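Local coordinates for CaaX farnesyltransferase beta subunit Ram1 (Aspergillus fumigatus, PDB 4L9P), which probably binds the peptide substrate within the zinc-dependent heterodimer that transfers a farnesyl group to the cysteine of C-terminal CaaX sequences, at residues Met154-Trp157 and Ala158-Leu162; Lys225-Trp228 and Lys229-Lys233; Val259-Leu263 and Leu264-Leu268; Tyr432-Cys435 and Tyr436-Gly440. One frame throughout, in Å; residues are numbered along the deposited sequence.

Contact 1: Met154-Trp157 and Ala158-Leu162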
loop_
_atom_site.group_PDB
_atom_site.type_symbol
_atom_site.label_atom_id
_atom_site.label_comp_id
_atom_site.label_asym_id
_atom_site.label_seq_id
_atom_site.Cartn_x
_atom_site.Cartn_y
_atom_site.Cartn_z
ATOM N N MET B 154 7.959 14.547 -3.650
ATOM C CA MET B 154 7.204 15.814 -3.836
ATOM C C MET B 154 7.254 16.277 -5.296
ATOM O O MET B 154 6.289 16.891 -5.800
ATOM C CB MET B 154 7.739 16.913 -2.895
ATOM C CG MET B 154 7.726 16.415 -1.445
ATOM S SD MET B 154 8.711 17.391 -0.327
ATOM C CE MET B 154 7.690 18.734 -0.575
ATOM N N VAL B 155 8.363 15.979 -5.970
ATOM C CA VAL B 155 8.437 16.276 -7.420
ATOM C C VAL B 155 7.470 15.376 -8.193
ATOM O O VAL B 155 6.653 15.866 -8.984
ATOM C CB VAL B 155 9.880 16.091 -7.958
ATOM C CG1 VAL B 155 9.865 16.292 -9.485
ATOM C CG2 VAL B 155 10.820 17.104 -7.272
ATOM N N TYR B 156 7.502 14.080 -7.915
ATOM C CA TYR B 156 6.621 13.145 -8.590
ATOM C C TYR B 156 5.146 13.477 -8.352
ATOM O O TYR B 156 4.369 13.480 -9.310
ATOM C CB TYR B 156 6.933 11.707 -8.140
ATOM C CG TYR B 156 5.831 10.765 -8.577
ATOM C CD1 TYR B 156 5.649 10.370 -9.953
ATOM C CD2 TYR B 156 4.925 10.286 -7.620
ATOM C CE1 TYR B 156 4.533 9.548 -10.314
ATOM C CE2 TYR B 156 3.823 9.472 -7.986
ATOM C CZ TYR B 156 3.670 9.092 -9.328
ATOM O OH TYR B 156 2.619 8.293 -9.670
ATOM N N TRP B 157 4.739 13.665 -7.097
ATOM C CA TRP B 157 3.295 13.869 -6.821
ATOM C C TRP B 157 2.793 15.098 -7.551
ATOM O O TRP B 157 1.657 15.121 -8.099
ATOM C CB TRP B 157 3.048 14.093 -5.301
ATOM C CG TRP B 157 3.363 12.841 -4.500
ATOM C CD1 TRP B 157 3.114 11.542 -4.865
ATOM C CD2 TRP B 157 3.905 12.795 -3.184
ATOM N NE1 TRP B 157 3.550 10.691 -3.862
ATOM C CE2 TRP B 157 4.032 11.438 -2.827
ATOM C CE3 TRP B 157 4.338 13.794 -2.277
ATOM C CZ2 TRP B 157 4.574 11.036 -1.591
ATOM C CZ3 TRP B 157 4.875 13.390 -1.033
ATOM C CH2 TRP B 157 4.977 12.021 -0.728
ATOM N N ALA B 158 3.590 16.171 -7.560
ATOM C CA ALA B 158 3.154 17.420 -8.238
ATOM C C ALA B 158 3.129 17.204 -9.757
ATOM O O ALA B 158 2.149 17.605 -10.410
ATOM C CB ALA B 158 4.082 18.565 -7.850
ATOM N N LEU B 159 4.173 16.601 -10.350
ATOM C CA LEU B 159 4.126 16.409 -11.816
ATOM C C LEU B 159 2.967 15.488 -12.206
ATOM O O LEU B 159 2.311 15.739 -13.228
ATOM C CB LEU B 159 5.441 15.810 -12.315
ATOM C CG LEU B 159 6.639 16.746 -12.206
ATOM C CD1 LEU B 159 7.913 15.954 -12.551
ATOM C CD2 LEU B 159 6.438 17.986 -13.160
ATOM N N ALA B 160 2.760 14.420 -11.462
ATOM C CA ALA B 160 1.664 13.510 -11.760
ATOM C C ALA B 160 0.313 14.239 -11.684
ATOM O O ALA B 160 -0.511 14.098 -12.607
ATOM C CB ALA B 160 1.660 12.330 -10.751
ATOM N N GLY B 161 0.066 15.045 -10.640
ATOM C CA GLY B 161 -1.193 15.804 -10.577
ATOM C C GLY B 161 -1.353 16.780 -11.736
ATOM O O GLY B 161 -2.431 16.883 -12.302
ATOM N N LEU B 162 -0.274 17.478 -12.066
ATOM C CA LEU B 162 -0.321 18.392 -13.222
ATOM C C LEU B 162 -0.609 17.638 -14.520
ATOM O O LEU B 162 -1.393 18.112 -15.370
ATOM C CB LEU B 162 0.997 19.149 -13.336
ATOM C CG LEU B 162 1.266 20.098 -12.165
ATOM C CD1 LEU B 162 2.748 20.639 -12.243
ATOM C CD2 LEU B 162 0.258 21.243 -12.116
#

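Contact 2: Lys225-Trp228 and Lys229-Lys233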
loop_
_atom_site.group_PDB
_atom_site.type_symbol
_atom_site.label_atom_id
_atom_site.label_comp_id
_atom_site.label_asym_id
_atom_site.label_seq_id
_atom_site.Cartn_x
_atom_site.Cartn_y
_atom_site.Cartn_z
ATOM N N LYS B 225 23.843 1.383 -15.599
ATOM C CA LYS B 225 24.636 0.274 -15.087
ATOM C C LYS B 225 24.776 0.346 -13.563
ATOM O O LYS B 225 24.649 -0.673 -12.864
ATOM C CB LYS B 225 26.032 0.225 -15.749
ATOM C CG LYS B 225 26.773 -0.943 -15.223
ATOM C CD LYS B 225 27.984 -1.232 -16.028
ATOM C CE LYS B 225 28.096 -2.679 -16.179
ATOM N NZ LYS B 225 29.236 -2.934 -17.030
ATOM N N ALA B 226 25.007 1.555 -13.022
ATOM C CA ALA B 226 25.186 1.651 -11.588
ATOM C C ALA B 226 23.831 1.399 -10.899
ATOM O O ALA B 226 23.782 0.787 -9.822
ATOM C CB ALA B 226 25.746 3.016 -11.230
ATOM N N MET B 227 22.732 1.839 -11.512
ATOM C CA MET B 227 21.415 1.502 -10.951
ATOM C C MET B 227 21.188 -0.005 -10.858
ATOM O O MET B 227 20.640 -0.498 -9.845
ATOM C CB MET B 227 20.301 2.091 -11.838
ATOM C CG MET B 227 18.862 1.808 -11.345
ATOM S SD MET B 227 18.421 2.805 -9.873
ATOM C CE MET B 227 18.162 4.403 -10.619
ATOM N N TRP B 228 21.549 -0.739 -11.913
ATOM C CA TRP B 228 21.438 -2.194 -11.913
ATOM C C TRP B 228 22.308 -2.851 -10.825
ATOM O O TRP B 228 21.829 -3.752 -10.104
ATOM C CB TRP B 228 21.876 -2.666 -13.296
ATOM C CG TRP B 228 21.913 -4.144 -13.533
ATOM C CD1 TRP B 228 20.862 -5.023 -13.618
ATOM C CD2 TRP B 228 23.091 -4.886 -13.827
ATOM N NE1 TRP B 228 21.318 -6.299 -13.936
ATOM C CE2 TRP B 228 22.695 -6.238 -14.066
ATOM C CE3 TRP B 228 24.441 -4.533 -13.893
ATOM C CZ2 TRP B 228 23.633 -7.266 -14.426
ATOM C CZ3 TRP B 228 25.380 -5.535 -14.238
ATOM C CH2 TRP B 228 24.965 -6.887 -14.512
ATOM N N LYS B 229 23.552 -2.393 -10.677
ATOM C CA LYS B 229 24.385 -2.963 -9.628
ATOM C C LYS B 229 23.802 -2.717 -8.228
ATOM O O LYS B 229 23.796 -3.619 -7.390
ATOM C CB LYS B 229 25.815 -2.389 -9.706
ATOM C CG LYS B 229 26.565 -2.907 -10.949
ATOM C CD LYS B 229 27.969 -2.381 -10.986
ATOM C CE LYS B 229 28.778 -3.118 -11.994
ATOM N NZ LYS B 229 30.168 -2.697 -11.701
ATOM N N TRP B 230 23.308 -1.495 -7.997
ATOM C CA TRP B 230 22.783 -1.142 -6.691
ATOM C C TRP B 230 21.493 -1.924 -6.450
ATOM O O TRP B 230 21.317 -2.518 -5.365
ATOM C CB TRP B 230 22.563 0.379 -6.586
ATOM C CG TRP B 230 21.693 0.723 -5.417
ATOM C CD1 TRP B 230 22.017 0.630 -4.067
ATOM C CD2 TRP B 230 20.325 1.192 -5.469
ATOM N NE1 TRP B 230 20.915 0.955 -3.320
ATOM C CE2 TRP B 230 19.885 1.342 -4.134
ATOM C CE3 TRP B 230 19.468 1.539 -6.530
ATOM C CZ2 TRP B 230 18.607 1.781 -3.814
ATOM C CZ3 TRP B 230 18.214 1.966 -6.260
ATOM C CH2 TRP B 230 17.792 2.118 -4.885
ATOM N N LEU B 231 20.566 -1.942 -7.415
ATOM C CA LEU B 231 19.311 -2.699 -7.174
ATOM C C LEU B 231 19.620 -4.170 -6.904
ATOM O O LEU B 231 18.947 -4.830 -6.128
ATOM C CB LEU B 231 18.384 -2.609 -8.379
ATOM C CG LEU B 231 17.668 -1.281 -8.540
ATOM C CD1 LEU B 231 16.934 -1.298 -9.896
ATOM C CD2 LEU B 231 16.710 -1.025 -7.383
ATOM N N GLY B 232 20.647 -4.713 -7.568
ATOM C CA GLY B 232 21.008 -6.105 -7.311
ATOM C C GLY B 232 21.418 -6.371 -5.853
ATOM O O GLY B 232 21.249 -7.485 -5.359
ATOM N N LYS B 233 21.962 -5.342 -5.186
ATOM C CA LYS B 233 22.294 -5.463 -3.771
ATOM C C LYS B 233 21.090 -5.609 -2.850
ATOM O O LYS B 233 21.212 -6.060 -1.700
ATOM C CB LYS B 233 23.175 -4.298 -3.300
ATOM C CG LYS B 233 24.475 -4.224 -4.068
ATOM C CD LYS B 233 25.249 -2.991 -3.637
ATOM C CE LYS B 233 26.590 -2.955 -4.402
ATOM N NZ LYS B 233 27.388 -1.778 -4.006
#

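Contact 3: Val259-Leu263 and Leu264-Leu268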
loop_
_atom_site.group_PDB
_atom_site.type_symbol
_atom_site.label_atom_id
_atom_site.label_comp_id
_atom_site.label_asym_id
_atom_site.label_seq_id
_atom_site.Cartn_x
_atom_site.Cartn_y
_atom_site.Cartn_z
ATOM N N VAL B 259 9.565 -1.661 -10.959
ATOM C CA VAL B 259 9.162 -0.586 -11.883
ATOM C C VAL B 259 10.388 0.118 -12.403
ATOM O O VAL B 259 10.458 0.404 -13.616
ATOM C CB VAL B 259 8.240 0.411 -11.161
ATOM C CG1 VAL B 259 8.170 1.731 -11.945
ATOM C CG2 VAL B 259 6.850 -0.208 -11.020
ATOM N N VAL B 260 11.359 0.462 -11.543
ATOM C CA VAL B 260 12.607 1.073 -12.053
ATOM C C VAL B 260 13.305 0.138 -13.052
ATOM O O VAL B 260 13.755 0.573 -14.127
ATOM C CB VAL B 260 13.539 1.388 -10.917
ATOM C CG1 VAL B 260 14.964 1.806 -11.387
ATOM C CG2 VAL B 260 12.907 2.531 -10.048
ATOM N N HIS B 261 13.356 -1.146 -12.688
ATOM C CA HIS B 261 14.019 -2.134 -13.558
ATOM C C HIS B 261 13.349 -2.160 -14.927
ATOM O O HIS B 261 14.039 -2.165 -15.971
ATOM C CB HIS B 261 13.931 -3.476 -12.838
ATOM C CG HIS B 261 14.705 -4.575 -13.494
ATOM N ND1 HIS B 261 14.322 -5.154 -14.692
ATOM C CD2 HIS B 261 15.881 -5.159 -13.132
ATOM C CE1 HIS B 261 15.230 -6.078 -15.022
ATOM N NE2 HIS B 261 16.186 -6.094 -14.092
ATOM N N ALA B 262 12.019 -2.219 -14.950
ATOM C CA ALA B 262 11.279 -2.312 -16.210
ATOM C C ALA B 262 11.401 -1.037 -17.037
ATOM O O ALA B 262 11.662 -1.093 -18.247
ATOM C CB ALA B 262 9.787 -2.560 -15.949
ATOM N N LEU B 263 11.193 0.131 -16.416
ATOM C CA LEU B 263 11.186 1.338 -17.243
ATOM C C LEU B 263 12.590 1.673 -17.809
ATOM O O LEU B 263 12.672 2.337 -18.830
ATOM C CB LEU B 263 10.661 2.547 -16.448
ATOM C CG LEU B 263 9.180 2.424 -16.145
ATOM C CD1 LEU B 263 8.759 3.624 -15.210
ATOM C CD2 LEU B 263 8.322 2.470 -17.407
ATOM N N LEU B 264 13.674 1.255 -17.144
ATOM C CA LEU B 264 15.042 1.506 -17.606
ATOM C C LEU B 264 15.582 0.319 -18.446
ATOM O O LEU B 264 16.746 0.340 -18.850
ATOM C CB LEU B 264 15.966 1.741 -16.409
ATOM C CG LEU B 264 15.588 2.974 -15.544
ATOM C CD1 LEU B 264 16.687 3.080 -14.473
ATOM C CD2 LEU B 264 15.349 4.285 -16.291
ATOM N N ASP B 265 14.742 -0.686 -18.715
ATOM C CA ASP B 265 15.123 -1.914 -19.433
ATOM C C ASP B 265 16.459 -2.459 -18.870
ATOM O O ASP B 265 17.428 -2.697 -19.619
ATOM C CB ASP B 265 15.245 -1.646 -20.936
ATOM C CG ASP B 265 15.480 -2.937 -21.735
ATOM O OD1 ASP B 265 14.936 -3.988 -21.272
ATOM O OD2 ASP B 265 16.251 -2.919 -22.764
ATOM N N LEU B 266 16.528 -2.649 -17.562
ATOM C CA LEU B 266 17.751 -3.205 -17.015
ATOM C C LEU B 266 17.838 -4.689 -17.310
ATOM O O LEU B 266 16.829 -5.359 -17.545
ATOM C CB LEU B 266 17.784 -3.043 -15.487
ATOM C CG LEU B 266 17.694 -1.571 -15.027
ATOM C CD1 LEU B 266 17.800 -1.475 -13.499
ATOM C CD2 LEU B 266 18.755 -0.665 -15.716
ATOM N N PRO B 267 19.056 -5.248 -17.302
ATOM C CA PRO B 267 19.128 -6.691 -17.519
ATOM C C PRO B 267 18.403 -7.481 -16.445
ATOM O O PRO B 267 18.457 -7.134 -15.261
ATOM C CB PRO B 267 20.658 -6.973 -17.429
ATOM C CG PRO B 267 21.310 -5.693 -17.766
ATOM C CD PRO B 267 20.380 -4.618 -17.150
ATOM N N LEU B 268 17.710 -8.528 -16.852
ATOM C CA LEU B 268 17.031 -9.438 -15.942
ATOM C C LEU B 268 17.982 -10.187 -15.010
ATOM O O LEU B 268 17.634 -10.429 -13.830
ATOM C CB LEU B 268 16.216 -10.415 -16.791
ATOM C CG LEU B 268 15.522 -11.529 -16.074
ATOM C CD1 LEU B 268 14.503 -10.960 -15.123
ATOM C CD2 LEU B 268 14.806 -12.464 -17.134
HETATM O O HOH W 1 14.074 -4.704 -17.795
#

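Contact 4: Tyr432-Cys435 and Tyr436-Gly440. With ZN (zinc ion), chain J.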
loop_
_atom_site.group_PDB
_atom_site.type_symbol
_atom_site.label_atom_id
_atom_site.label_comp_id
_atom_site.label_asym_id
_atom_site.label_seq_id
_atom_site.Cartn_x
_atom_site.Cartn_y
_atom_site.Cartn_z
ATOM N N TYR B 432 0.623 14.703 -1.851
ATOM C CA TYR B 432 0.461 13.225 -1.919
ATOM C C TYR B 432 -1.027 12.898 -2.076
ATOM O O TYR B 432 -1.414 12.113 -2.997
ATOM C CB TYR B 432 1.048 12.579 -0.644
ATOM C CG TYR B 432 0.618 11.185 -0.354
ATOM C CD1 TYR B 432 1.309 10.075 -0.899
ATOM C CD2 TYR B 432 -0.502 10.947 0.444
ATOM C CE1 TYR B 432 0.874 8.778 -0.635
ATOM C CE2 TYR B 432 -0.926 9.653 0.725
ATOM C CZ TYR B 432 -0.245 8.567 0.184
ATOM O OH TYR B 432 -0.740 7.302 0.446
ATOM N N HIS B 433 -1.886 13.454 -1.198
ATOM C CA HIS B 433 -3.322 13.218 -1.301
ATOM C C HIS B 433 -3.898 13.818 -2.595
ATOM O O HIS B 433 -4.856 13.267 -3.149
ATOM C CB HIS B 433 -4.041 13.687 -0.042
ATOM C CG HIS B 433 -3.856 12.684 1.070
ATOM N ND1 HIS B 433 -2.925 12.848 2.079
ATOM C CD2 HIS B 433 -4.448 11.481 1.254
ATOM C CE1 HIS B 433 -2.939 11.743 2.841
ATOM N NE2 HIS B 433 -3.845 10.901 2.353
ATOM N N THR B 434 -3.352 14.924 -3.048
ATOM C CA THR B 434 -3.823 15.539 -4.288
ATOM C C THR B 434 -3.475 14.613 -5.462
ATOM O O THR B 434 -4.364 14.277 -6.293
ATOM C CB THR B 434 -3.152 16.926 -4.490
ATOM O OG1 THR B 434 -3.513 17.758 -3.396
ATOM C CG2 THR B 434 -3.627 17.558 -5.797
ATOM N N CYS B 435 -2.218 14.165 -5.553
ATOM C CA CYS B 435 -1.886 13.235 -6.616
ATOM C C CYS B 435 -2.783 11.977 -6.640
ATOM O O CYS B 435 -3.313 11.569 -7.713
ATOM C CB CYS B 435 -0.405 12.808 -6.424
ATOM S SG CYS B 435 0.167 11.487 -7.508
ATOM N N TYR B 436 -2.905 11.313 -5.481
ATOM C CA TYR B 436 -3.570 10.013 -5.509
ATOM C C TYR B 436 -5.102 10.094 -5.574
ATOM O O TYR B 436 -5.706 9.204 -6.178
ATOM C CB TYR B 436 -3.070 9.107 -4.365
ATOM C CG TYR B 436 -1.623 8.700 -4.644
ATOM C CD1 TYR B 436 -1.248 8.041 -5.836
ATOM C CD2 TYR B 436 -0.615 8.999 -3.723
ATOM C CE1 TYR B 436 0.054 7.627 -6.089
ATOM C CE2 TYR B 436 0.682 8.613 -3.974
ATOM C CZ TYR B 436 1.043 7.934 -5.127
ATOM O OH TYR B 436 2.355 7.558 -5.378
ATOM N N ALA B 437 -5.715 11.166 -5.051
ATOM C CA ALA B 437 -7.160 11.333 -5.295
ATOM C C ALA B 437 -7.411 11.606 -6.783
ATOM O O ALA B 437 -8.348 11.028 -7.343
ATOM C CB ALA B 437 -7.724 12.463 -4.472
ATOM N N LEU B 438 -6.560 12.414 -7.426
ATOM C CA LEU B 438 -6.721 12.645 -8.868
ATOM C C LEU B 438 -6.490 11.367 -9.652
ATOM O O LEU B 438 -7.170 11.078 -10.624
ATOM C CB LEU B 438 -5.798 13.761 -9.346
ATOM C CG LEU B 438 -6.173 15.165 -8.816
ATOM C CD1 LEU B 438 -5.020 16.109 -9.182
ATOM C CD2 LEU B 438 -7.472 15.668 -9.442
ATOM N N THR B 439 -5.503 10.570 -9.229
ATOM C CA THR B 439 -5.178 9.332 -9.941
ATOM C C THR B 439 -6.402 8.401 -9.901
ATOM O O THR B 439 -6.818 7.814 -10.908
ATOM C CB THR B 439 -3.950 8.663 -9.299
ATOM O OG1 THR B 439 -2.790 9.471 -9.532
ATOM C CG2 THR B 439 -3.702 7.322 -9.932
ATOM N N GLY B 440 -7.026 8.264 -8.729
ATOM C CA GLY B 440 -8.225 7.453 -8.609
ATOM C C GLY B 440 -9.415 7.988 -9.391
ATOM O O GLY B 440 -10.146 7.181 -9.966
HETATM ZN ZN ZN J . -3.950 8.940 2.883
#

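Contact 1: Met154-Trp157 and Ala158-Leu162
Y156 and A160 meet one turn apart on helix 151-164, an alpha-helix of the prenyltransferase alpha-alpha toroid, and their contact is of the CH-pi kind. A160 CB lies 4.3 Å from the centroid of the Y156 ring and 23° off its normal, which places the methyl over a face. It is displaced toward the rim, and Y156 CE1 is accordingly its nearest ring atom, at 4.0 Å. The ring gets there because Y156 CG stands opposite its own N and beside its carbonyl carbon (chi1 167°). Its hydroxyl is hydrogen-bonded to V499 O, while L208 and M212 of helix 200-213 also pack on the tyrosine.

Aliphatic packing joins V155 and L159, which run side by side in the same direction with V155 CG1 3.7 Å from L159 CD1. L44 of the alpha subunit touches V155, so V155 also takes part in the heterodimer interface.

The third kind of interaction is the helical backbone ladder. L159 N to V155 O is short and nearly straight (2.9 Å, 171°), and A160 N to Y156 O is shorter still at 2.8 Å. G161 N reaches W157 O at 3.0 Å, whereas the bond from A158 N to M154 O is weak. The indole of W157 turns back along the helix, where W153 meets it almost in parallel, and M154 N stands 3.8 Å above the indole plane, offset toward the rim.

Contact 2: Lys225-Trp228 and Lys229-Lys233
M227 and W230 form a Met-aromatic contact on helix 224-234, one of the helices of the alpha-alpha toroid, and they mark its tightly packed side. The sulfur approaches the indole at its edge: M227 SD is 4.9 Å from the centroid of the six-membered ring and 81° off the normal. Its nearest ring atoms include W230 CZ3, at 3.7 Å. With M227 CG anti to the backbone N, the bend at chi2 (73°) swings SD to the indole edge; a further bend at chi3 directs only CE. L231 crosses M227 at a slant, with L231 CD1 3.9 Å from M227 CG. V260 of helix 251-263 packs against both M227 and L231, so this face is closed by the next helix in the chain.

The opposite character belongs to the lysines. The side chains of K225 and K229 meet loosely through their aliphatic parts, K225 CE lying 4.3 Å from K229 CE. The like-charged K225 NZ and K229 NZ are 5.4 Å apart, near enough that some repulsion is likely, probably screened by solvent; K225 NZ has a weak hydrogen bond to D518 O. K229 is exposed, yet the root of its chain lies against W228, with K229 CG 4.0 Å from W228 CE3. That indole is buried and donates through NE1 to A269 O. Backbone bonds run beneath both sides, among them L231 N to M227 O at 2.8 Å and G232 N to W228 O at 3.0 Å.

Contact 3: Val259-Leu263 and Leu264-Leu268
The imidazole of H261 and the side chain of L266 are set face to methylene: L266 CB sits 3.7 Å from the ring centroid of H261 and only 13° off the normal, hence over the middle of the face. This is a CH-pi contact in which the two side chains pass each other at a slant, with L266 CD1 reaching back to 3.8 Å from H261 CA. With H261 CG opposite its backbone N (chi1 -173°), the ring juts outward from the flank of the last turn, and the departing chain at L266-L268 passes against it.

At its rim the same ring makes a polar contact. H261 NE2 donates to P267 O at 2.8 Å, but the bond is bent, and the donor lies well above the carbonyl plane instead of on a lone pair. P267 O also receives a weak bond from W228 NE1, and F284 meets the imidazole as well, so this histidine joins the helix end to neighbouring loops.

V260 and L264 are oriented differently: they lie side by side, pointing the same way, with V260 CG1 3.8 Å from L264 CD1.

The backbone explains the turn. H261 O accepts hydrogen bonds from L266 N (3.0 Å) and from a water that also donates to L266 O at 2.8 Å. D265 N bonds to A262 O at 3.1 Å. D265 has positive phi (46°), and its OD2 forms a salt bridge with K458. Those two bonds into the last turn, one from D265 and one from L266, together with the positive phi, define a Schellman motif at the C-terminal end of the helix.

Contact 4: Tyr432-Cys435 and Tyr436-Gly440
Y432 presents a ring face to the edge of Y436, one turn later on helix 431-444. The pair is an offset edge-to-face stack, with ring centroids 5.1 Å apart and planes at 73°. Its closest atoms, Y432 CE1 and Y436 CE2, are 3.3 Å apart. Y432 OH is hydrogen-bonded to W371 NE1, and the ring touches the bound farnesyl analogue.

H433 turns away from the later residues and binds zinc through NE2 at 2.0 Å. D365, C367 and the bound peptide also ligate the metal.

T434 lies alongside L438, with T434 CG2 3.9 Å from L438 CD1. The methyl stands opposite the backbone N, which leaves OG1 beside that N (chi1 -61°), hydrogen-bonded to D430 O and L421 N.

C435 places its sulfur squarely over the Y436 ring: SG is 4.1 Å from the centroid and 12° off the normal. C435 O accepts two bonds, from T439 N at 2.8 Å and from T439 OG1 at 2.8 Å, which holds the threonine hydroxyl against the helix.

One helix turn thus supplies both an aromatic wall of the isoprenoid pocket and a metal ligand, an arrangement belonging to the zinc active site of protein farnesyltransferase.

Overall arrangement
All four contacts are local, but their depth differs. The centre of contact 4 lies about 9 Å from the centre of the chain, that of contact 1 about 13 Å, of contact 3 about 18 Å and of contact 2 about 24 Å. They fall into two touching pairs. Contacts 1 and 4 join helices 151-164 and 431-444 through W157, packed against Y432 and Y436 beside the active site. Away from the zinc and isoprenoid sites, M227 and L231 of contact 2 pack on V260 of helix 251-263, and L231 also on L266 in the following loop. Apolar packing occurs in all four; metal binding and tyrosine stacking belong to contact 4, a helix terminus to contact 3, solvent-facing lysines to contact 2.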